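Uly1 (Catenovulum maritimum, PDB 7DRQ) cleaves ulvan, the sulfated polysaccharide of green algae, as a calcium-binding lyase of polysaccharide lyase family 24. Local coordinates at residues T188-G191 / Q197-R200; F246-L249 / K253-E256; D395-S400 / I409-L414. All coordinates share one frame; numbering follows the deposited sequence.

Contact 1: residues T188-G191 / Q197-R200; sequences TMTG and QFSR
The hydroxyl oxygen OG1 of T188 is gripped from its own loop while it leans against F198. It accepts the backbone N of T190 at 3.0 Å, with an N-H...O angle of 161°, closing an ST turn, and it is also hydrogen-bonded to the O of I192. Its position opposite the backbone N (chi1 170°) brings T188 OG1 within 3.2 Å of F198 CE2. The F198 ring is sandwiched: T188 CA sits over one face, 3.9 Å from the centroid, and CG of the preceding Q197 covers the other. F198, the last residue of helix 195-198, packs its ring against the preceding loop 188-191, just ahead of strand 201-208, the first of a four-stranded antiparallel sheet consistent with a propeller blade; M189 is tied to the last strand of that sheet through the backbone of W240. Selenomethionine M189 lays its CG 3.9 Å from F198 CE1, and T190 CG2 meets the ring edge near CZ. Replacing F198 with alanine would probably open a gap between T188 CA and Q197 CG and leave the ST-turn loop less firmly seated. Beyond the ring, a water joins T190 OG1 to Q197 NE2, while Q197 OE1 accepts from F243 N.

Contact 2: residues F246-L249 / K253-E256; sequences FNVL and KKGE
The backbones of V248 and K254 stay 8.2 Å apart at their CA atoms, in a loop that turns back on itself within three intervening residues, and the lysine side chain spans the interval. K254 starts with CG opposite its own carbonyl carbon (chi1 -56°) and is fully extended from there, so the chain runs straight across to the facing backbone. Its ammonium group donates to the carbonyl O of L249, with NZ and O 2.7 Å apart. The donor is not in the carbonyl plane but tilted 29° from it, at a C=O...N angle of 151°. A water also bridges the two: it accepts from the backbone N of L249 at 3.0 Å and, weakly, from K254 NZ. Both main-chain polar groups of L249 are therefore engaged on the lysine side, one directly and one through the water. The apolar part of the lysine is used too. V248 lies alongside it with the two side chains running in opposite senses, and V248 CB comes 4.1 Å from K254 CD. L249 itself contributes only backbone here; its side chain turns back to D225 and R227 of strand 225-234. V248 leans in addition on P318 and V320, and N247 pins the start of the loop by bonding V228 N and G226 O. This is surface packing away from the calcium sites: a lysine bridging two parts of the one link from strand 239-245 to strand 261-269, a connection of the kind that joins successive blades in a beta-propeller.

Contact 3: residues D395-S400 / I409-L414; sequences DFPPAS and IYIIGL
I411 reaches from strand 408-415 into the loop 395-400, and its side chain carries the whole of the strand's part in the contact. From the start it faces A399: I411 CB is 4.4 Å from A399 CB, and the two branches then divide the work. The methyl CG2, placed opposite the backbone N, meets the alanine most closely, at 3.6 Å from A399 CB. CG1 points the other way round, opposite the carbonyl carbon (chi1 -67°), yet still passes 3.9 Å from A399 CB, so the alanine methyl nestles against both branches. Beyond CG1 the chain stays extended (chi2 159°), which carries CD1 past the alanine to a pair of larger groups. There I411 CD1 lies 3.8 Å from F396 CZ, with CE1 of the same ring only slightly farther off, and 3.9 Å from P397 CG. Phenylalanine and isoleucine approach from opposite directions. On one face of the F396 ring, P397 CD lies 3.3 Å above its plane, offset toward the rim, while H380 and Y378 of strand 372-383 pack around it. The loop that presents these groups is bent sharply at P398, the centre of an inverse gamma turn in which A399 N donates to P397 O at 2.7 Å; P397 and A399, on the two flanks of the bend, both face the isoleucine. The strand's backbone at I411 pairs with E422 on the neighbouring strand 418-425. The interactions across the interface are wholly apolar, so its cohesion should rest on shape fit and the exclusion of water, with the polar tethers, such as D395 O to N429 ND2, made elsewhere.

Along the chain the three contacts follow one another without overlap. Contacts 1 and 2 bracket one four-stranded sheet, 201-208 to 239-245: contact 1 lies at its entrance and contact 2 in the loop that leaves it, with centres 21 Å apart and nearest atoms about 7 Å apart. Contact 3 belongs to a different sheet, where the connection from strand 391-393 packs on strand 408-415; its centre is 36 Å from that of contact 1, across the chain's centre, and 34 Å from that of contact 2. The T188 side chain is about 9 Å from a bound calcium ion; contacts 2 and 3 lie away from the annotated sites. All three involve connections into or out of small antiparallel sheets, consistent with a propeller-like fold.

Contact 1: residues T188-G191 / Q197-R200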
loop_
_atom_site.group_PDB
_atom_site.type_symbol
_atom_site.label_atom_id
_atom_site.label_comp_id
_atom_site.label_asym_id
_atom_site.label_seq_id
_atom_site.Cartn_x
_atom_site.Cartn_y
_atom_site.Cartn_z
ATOM N N THR A 188 -17.541 -9.825 1.157
ATOM C CA THR A 188 -17.979 -8.820 0.200
ATOM C C THR A 188 -18.049 -7.479 0.912
ATOM O O THR A 188 -18.207 -7.410 2.135
ATOM C CB THR A 188 -19.357 -9.162 -0.406
ATOM O OG1 THR A 188 -19.849 -8.040 -1.155
ATOM C CG2 THR A 188 -20.372 -9.492 0.700
HETATM N N MSE A 189 -17.930 -6.413 0.123
HETATM C CA MSE A 189 -18.097 -5.043 0.600
HETATM C C MSE A 189 -19.447 -4.430 0.222
HETATM O O MSE A 189 -19.794 -3.341 0.687
HETATM C CB MSE A 189 -16.974 -4.176 0.026
HETATM C CG MSE A 189 -15.598 -4.780 0.280
HETATM SE SE MSE A 189 -14.181 -3.510 -0.163
HETATM C CE MSE A 189 -14.365 -2.301 1.359
ATOM N N THR A 190 -20.202 -5.113 -0.639
ATOM C CA THR A 190 -21.439 -4.565 -1.180
ATOM C C THR A 190 -22.682 -5.200 -0.590
ATOM O O THR A 190 -23.797 -4.877 -1.031
ATOM C CB THR A 190 -21.502 -4.760 -2.700
ATOM O OG1 THR A 190 -21.521 -6.164 -2.970
ATOM C CG2 THR A 190 -20.314 -4.096 -3.406
ATOM N N GLY A 191 -22.531 -6.117 0.350
ATOM C CA GLY A 191 -23.664 -6.881 0.820
ATOM C C GLY A 191 -24.072 -8.019 -0.084
ATOM O O GLY A 191 -25.004 -8.755 0.264
ATOM N N GLN A 197 -16.210 -10.658 -8.483
ATOM C CA GLN A 197 -15.794 -9.320 -8.062
ATOM C C GLN A 197 -14.736 -9.357 -6.966
ATOM O O GLN A 197 -13.859 -8.483 -6.930
ATOM C CB GLN A 197 -17.008 -8.512 -7.572
ATOM C CG GLN A 197 -16.670 -7.082 -7.153
ATOM C CD GLN A 197 -17.863 -6.260 -6.678
ATOM O OE1 GLN A 197 -17.697 -5.108 -6.259
ATOM N NE2 GLN A 197 -19.066 -6.838 -6.734
ATOM N N PHE A 198 -14.781 -10.339 -6.069
ATOM C CA PHE A 198 -13.956 -10.269 -4.869
ATOM C C PHE A 198 -12.847 -11.309 -4.801
ATOM O O PHE A 198 -12.137 -11.365 -3.794
ATOM C CB PHE A 198 -14.855 -10.356 -3.634
ATOM C CG PHE A 198 -15.720 -9.154 -3.472
ATOM C CD1 PHE A 198 -15.163 -7.942 -3.089
ATOM C CD2 PHE A 198 -17.076 -9.210 -3.765
ATOM C CE1 PHE A 198 -15.948 -6.818 -2.972
ATOM C CE2 PHE A 198 -17.865 -8.092 -3.649
ATOM C CZ PHE A 198 -17.315 -6.897 -3.257
ATOM N N SER A 199 -12.659 -12.112 -5.840
ATOM C CA SER A 199 -11.563 -13.064 -5.868
ATOM C C SER A 199 -10.352 -12.468 -6.585
ATOM O O SER A 199 -10.458 -11.491 -7.336
ATOM C CB SER A 199 -11.985 -14.362 -6.557
ATOM O OG SER A 199 -12.338 -14.092 -7.891
ATOM N N ARG A 200 -9.191 -13.073 -6.325
ATOM C CA ARG A 200 -7.920 -12.693 -6.941
ATOM C C ARG A 200 -7.538 -11.242 -6.642
ATOM O O ARG A 200 -6.962 -10.555 -7.488
ATOM C CB ARG A 200 -7.937 -12.945 -8.453
ATOM C CG ARG A 200 -8.096 -14.412 -8.812
ATOM C CD ARG A 200 -7.858 -14.631 -10.307
ATOM N NE ARG A 200 -7.466 -16.007 -10.607
ATOM C CZ ARG A 200 -8.323 -16.961 -10.961
ATOM N NH1 ARG A 200 -9.612 -16.681 -11.050
ATOM N NH2 ARG A 200 -7.895 -18.193 -11.220
HETATM O O HOH W 1 -21.847 -6.104 -5.642
#

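Contact 2: residues F246-L249 / K253-E256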
loop_
_atom_site.group_PDB
_atom_site.type_symbol
_atom_site.label_atom_id
_atom_site.label_comp_id
_atom_site.label_asym_id
_atom_site.label_seq_id
_atom_site.Cartn_x
_atom_site.Cartn_y
_atom_site.Cartn_z
ATOM N N PHE A 246 -10.125 0.318 -13.434
ATOM C CA PHE A 246 -9.347 1.363 -14.087
ATOM C C PHE A 246 -8.851 0.899 -15.453
ATOM O O PHE A 246 -8.867 1.669 -16.423
ATOM C CB PHE A 246 -8.150 1.793 -13.235
ATOM C CG PHE A 246 -7.188 2.646 -14.010
ATOM C CD1 PHE A 246 -7.480 3.976 -14.246
ATOM C CD2 PHE A 246 -6.057 2.097 -14.593
ATOM C CE1 PHE A 246 -6.641 4.759 -15.012
ATOM C CE2 PHE A 246 -5.210 2.880 -15.367
ATOM C CZ PHE A 246 -5.506 4.210 -15.572
ATOM N N ASN A 247 -8.374 -0.341 -15.535
ATOM C CA ASN A 247 -7.943 -0.959 -16.779
ATOM C C ASN A 247 -8.580 -2.339 -16.882
ATOM O O ASN A 247 -9.042 -2.915 -15.891
ATOM C CB ASN A 247 -6.397 -1.034 -16.881
ATOM C CG ASN A 247 -5.772 -1.981 -15.859
ATOM O OD1 ASN A 247 -5.922 -1.802 -14.651
ATOM N ND2 ASN A 247 -5.065 -2.989 -16.349
ATOM N N VAL A 248 -8.630 -2.867 -18.106
ATOM C CA VAL A 248 -9.323 -4.128 -18.339
ATOM C C VAL A 248 -8.456 -5.307 -17.909
ATOM O O VAL A 248 -7.233 -5.215 -17.770
ATOM C CB VAL A 248 -9.726 -4.267 -19.816
ATOM C CG1 VAL A 248 -10.520 -3.049 -20.282
ATOM C CG2 VAL A 248 -8.472 -4.469 -20.682
ATOM N N LEU A 249 -9.111 -6.444 -17.713
ATOM C CA LEU A 249 -8.428 -7.723 -17.806
ATOM C C LEU A 249 -8.588 -8.255 -19.222
ATOM O O LEU A 249 -9.494 -7.852 -19.963
ATOM C CB LEU A 249 -8.977 -8.729 -16.794
ATOM C CG LEU A 249 -8.727 -8.428 -15.312
ATOM C CD1 LEU A 249 -9.577 -9.315 -14.433
ATOM C CD2 LEU A 249 -7.244 -8.580 -14.961
ATOM N N LYS A 253 -7.208 -9.355 -25.968
ATOM C CA LYS A 253 -8.339 -9.608 -26.856
ATOM C C LYS A 253 -9.242 -8.391 -26.969
ATOM O O LYS A 253 -10.312 -8.474 -27.586
ATOM C CB LYS A 253 -9.152 -10.812 -26.367
ATOM C CG LYS A 253 -8.472 -12.144 -26.548
ATOM C CD LYS A 253 -7.769 -12.214 -27.893
ATOM C CE LYS A 253 -7.220 -13.610 -28.167
ATOM N NZ LYS A 253 -5.739 -13.583 -28.374
ATOM N N LYS A 254 -8.853 -7.266 -26.366
ATOM C CA LYS A 254 -9.710 -6.091 -26.323
ATOM C C LYS A 254 -9.064 -4.874 -26.966
ATOM O O LYS A 254 -9.611 -3.771 -26.864
ATOM C CB LYS A 254 -10.112 -5.794 -24.872
ATOM C CG LYS A 254 -10.792 -6.981 -24.216
ATOM C CD LYS A 254 -11.261 -6.698 -22.798
ATOM C CE LYS A 254 -11.949 -7.923 -22.229
ATOM N NZ LYS A 254 -12.076 -7.883 -20.755
ATOM N N GLY A 255 -7.922 -5.042 -27.627
ATOM C CA GLY A 255 -7.306 -3.935 -28.328
ATOM C C GLY A 255 -5.804 -3.809 -28.151
ATOM O O GLY A 255 -5.147 -3.145 -28.955
ATOM N N GLU A 256 -5.248 -4.424 -27.111
ATOM C CA GLU A 256 -3.807 -4.393 -26.884
ATOM C C GLU A 256 -3.143 -5.599 -27.551
ATOM O O GLU A 256 -3.798 -6.588 -27.882
ATOM C CB GLU A 256 -3.508 -4.370 -25.379
ATOM C CG GLU A 256 -2.015 -4.174 -24.977
ATOM C CD GLU A 256 -1.368 -2.942 -25.593
ATOM O OE1 GLU A 256 -1.071 -2.955 -26.809
ATOM O OE2 GLU A 256 -1.147 -1.959 -24.860
HETATM O O HOH W 2 -12.078 -6.402 -18.041
#

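Contact 3: residues D395-S400 / I409-L414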
loop_
_atom_site.group_PDB
_atom_site.type_symbol
_atom_site.label_atom_id
_atom_site.label_comp_id
_atom_site.label_asym_id
_atom_site.label_seq_id
_atom_site.Cartn_x
_atom_site.Cartn_y
_atom_site.Cartn_z
ATOM N N ASP A 395 19.568 12.697 -11.929
ATOM C CA ASP A 395 20.252 13.329 -10.802
ATOM C C ASP A 395 19.295 13.354 -9.609
ATOM O O ASP A 395 18.759 14.389 -9.203
ATOM C CB ASP A 395 20.734 14.719 -11.200
ATOM C CG ASP A 395 21.552 15.392 -10.113
ATOM O OD1 ASP A 395 21.909 14.724 -9.122
ATOM O OD2 ASP A 395 21.844 16.597 -10.259
ATOM N N PHE A 396 19.086 12.162 -9.038
ATOM C CA PHE A 396 18.108 11.925 -7.984
ATOM C C PHE A 396 18.644 10.859 -7.038
ATOM O O PHE A 396 19.227 9.869 -7.504
ATOM C CB PHE A 396 16.763 11.481 -8.582
ATOM C CG PHE A 396 15.655 11.390 -7.579
ATOM C CD1 PHE A 396 15.083 12.542 -7.057
ATOM C CD2 PHE A 396 15.188 10.160 -7.153
ATOM C CE1 PHE A 396 14.058 12.468 -6.118
ATOM C CE2 PHE A 396 14.164 10.075 -6.213
ATOM C CZ PHE A 396 13.601 11.234 -5.692
ATOM N N PRO A 397 18.470 11.019 -5.726
ATOM C CA PRO A 397 19.084 10.077 -4.776
ATOM C C PRO A 397 18.330 8.761 -4.738
ATOM O O PRO A 397 17.240 8.635 -5.322
ATOM C CB PRO A 397 18.983 10.823 -3.433
ATOM C CG PRO A 397 17.789 11.669 -3.585
ATOM C CD PRO A 397 17.820 12.138 -5.025
ATOM N N PRO A 398 18.873 7.749 -4.059
ATOM C CA PRO A 398 18.169 6.463 -3.965
ATOM C C PRO A 398 16.946 6.510 -3.065
ATOM O O PRO A 398 16.918 5.843 -2.030
ATOM C CB PRO A 398 19.237 5.520 -3.387
ATOM C CG PRO A 398 20.542 6.208 -3.642
ATOM C CD PRO A 398 20.237 7.661 -3.511
ATOM N N ALA A 399 15.933 7.282 -3.433
ATOM C CA ALA A 399 14.698 7.329 -2.665
ATOM C C ALA A 399 13.634 6.515 -3.385
ATOM O O ALA A 399 13.602 6.472 -4.609
ATOM C CB ALA A 399 14.226 8.771 -2.478
ATOM N N SER A 400 12.765 5.863 -2.616
ATOM C CA SER A 400 11.758 4.966 -3.179
ATOM C C SER A 400 10.336 5.501 -3.095
ATOM O O SER A 400 9.438 4.916 -3.712
ATOM C CB SER A 400 11.824 3.598 -2.482
ATOM O OG SER A 400 11.453 3.719 -1.120
ATOM N N ILE A 409 7.435 18.950 -1.996
ATOM C CA ILE A 409 7.506 17.496 -1.997
ATOM C C ILE A 409 8.611 17.081 -1.033
ATOM O O ILE A 409 9.511 17.860 -0.706
ATOM C CB ILE A 409 7.759 16.902 -3.402
ATOM C CG1 ILE A 409 9.058 17.463 -3.995
ATOM C CG2 ILE A 409 6.551 17.149 -4.309
ATOM C CD1 ILE A 409 9.442 16.824 -5.362
ATOM N N TYR A 410 8.537 15.834 -0.576
ATOM C CA TYR A 410 9.433 15.353 0.465
ATOM C C TYR A 410 9.930 13.954 0.156
ATOM O O TYR A 410 9.179 13.115 -0.347
ATOM C CB TYR A 410 8.754 15.317 1.836
ATOM C CG TYR A 410 8.255 16.644 2.305
ATOM C CD1 TYR A 410 9.074 17.490 3.048
ATOM C CD2 TYR A 410 6.958 17.057 2.025
ATOM C CE1 TYR A 410 8.613 18.712 3.498
ATOM C CE2 TYR A 410 6.495 18.283 2.463
ATOM C CZ TYR A 410 7.324 19.100 3.200
ATOM O OH TYR A 410 6.868 20.320 3.637
ATOM N N ILE A 411 11.211 13.719 0.475
ATOM C CA ILE A 411 11.770 12.389 0.653
ATOM C C ILE A 411 11.892 12.167 2.153
ATOM O O ILE A 411 12.407 13.033 2.867
ATOM C CB ILE A 411 13.138 12.255 -0.035
ATOM C CG1 ILE A 411 12.999 12.350 -1.555
ATOM C CG2 ILE A 411 13.825 10.949 0.365
ATOM C CD1 ILE A 411 14.301 12.737 -2.240
ATOM N N ILE A 412 11.388 11.036 2.638
ATOM C CA ILE A 412 11.375 10.735 4.065
ATOM C C ILE A 412 11.912 9.321 4.234
ATOM O O ILE A 412 11.439 8.389 3.572
ATOM C CB ILE A 412 9.965 10.864 4.669
ATOM C CG1 ILE A 412 9.440 12.295 4.503
ATOM C CG2 ILE A 412 9.957 10.421 6.143
ATOM C CD1 ILE A 412 7.927 12.415 4.670
ATOM N N GLY A 413 12.889 9.157 5.113
ATOM C CA GLY A 413 13.507 7.861 5.213
ATOM C C GLY A 413 14.329 7.728 6.467
ATOM O O GLY A 413 14.250 8.553 7.376
ATOM N N LEU A 414 15.116 6.662 6.498
ATOM C CA LEU A 414 15.995 6.357 7.616
ATOM C C LEU A 414 17.426 6.399 7.118
ATOM O O LEU A 414 17.752 5.774 6.105
ATOM C CB LEU A 414 15.669 4.985 8.211
ATOM C CG LEU A 414 14.213 4.851 8.667
ATOM C CD1 LEU A 414 13.844 3.411 9.042
ATOM C CD2 LEU A 414 13.947 5.790 9.847
#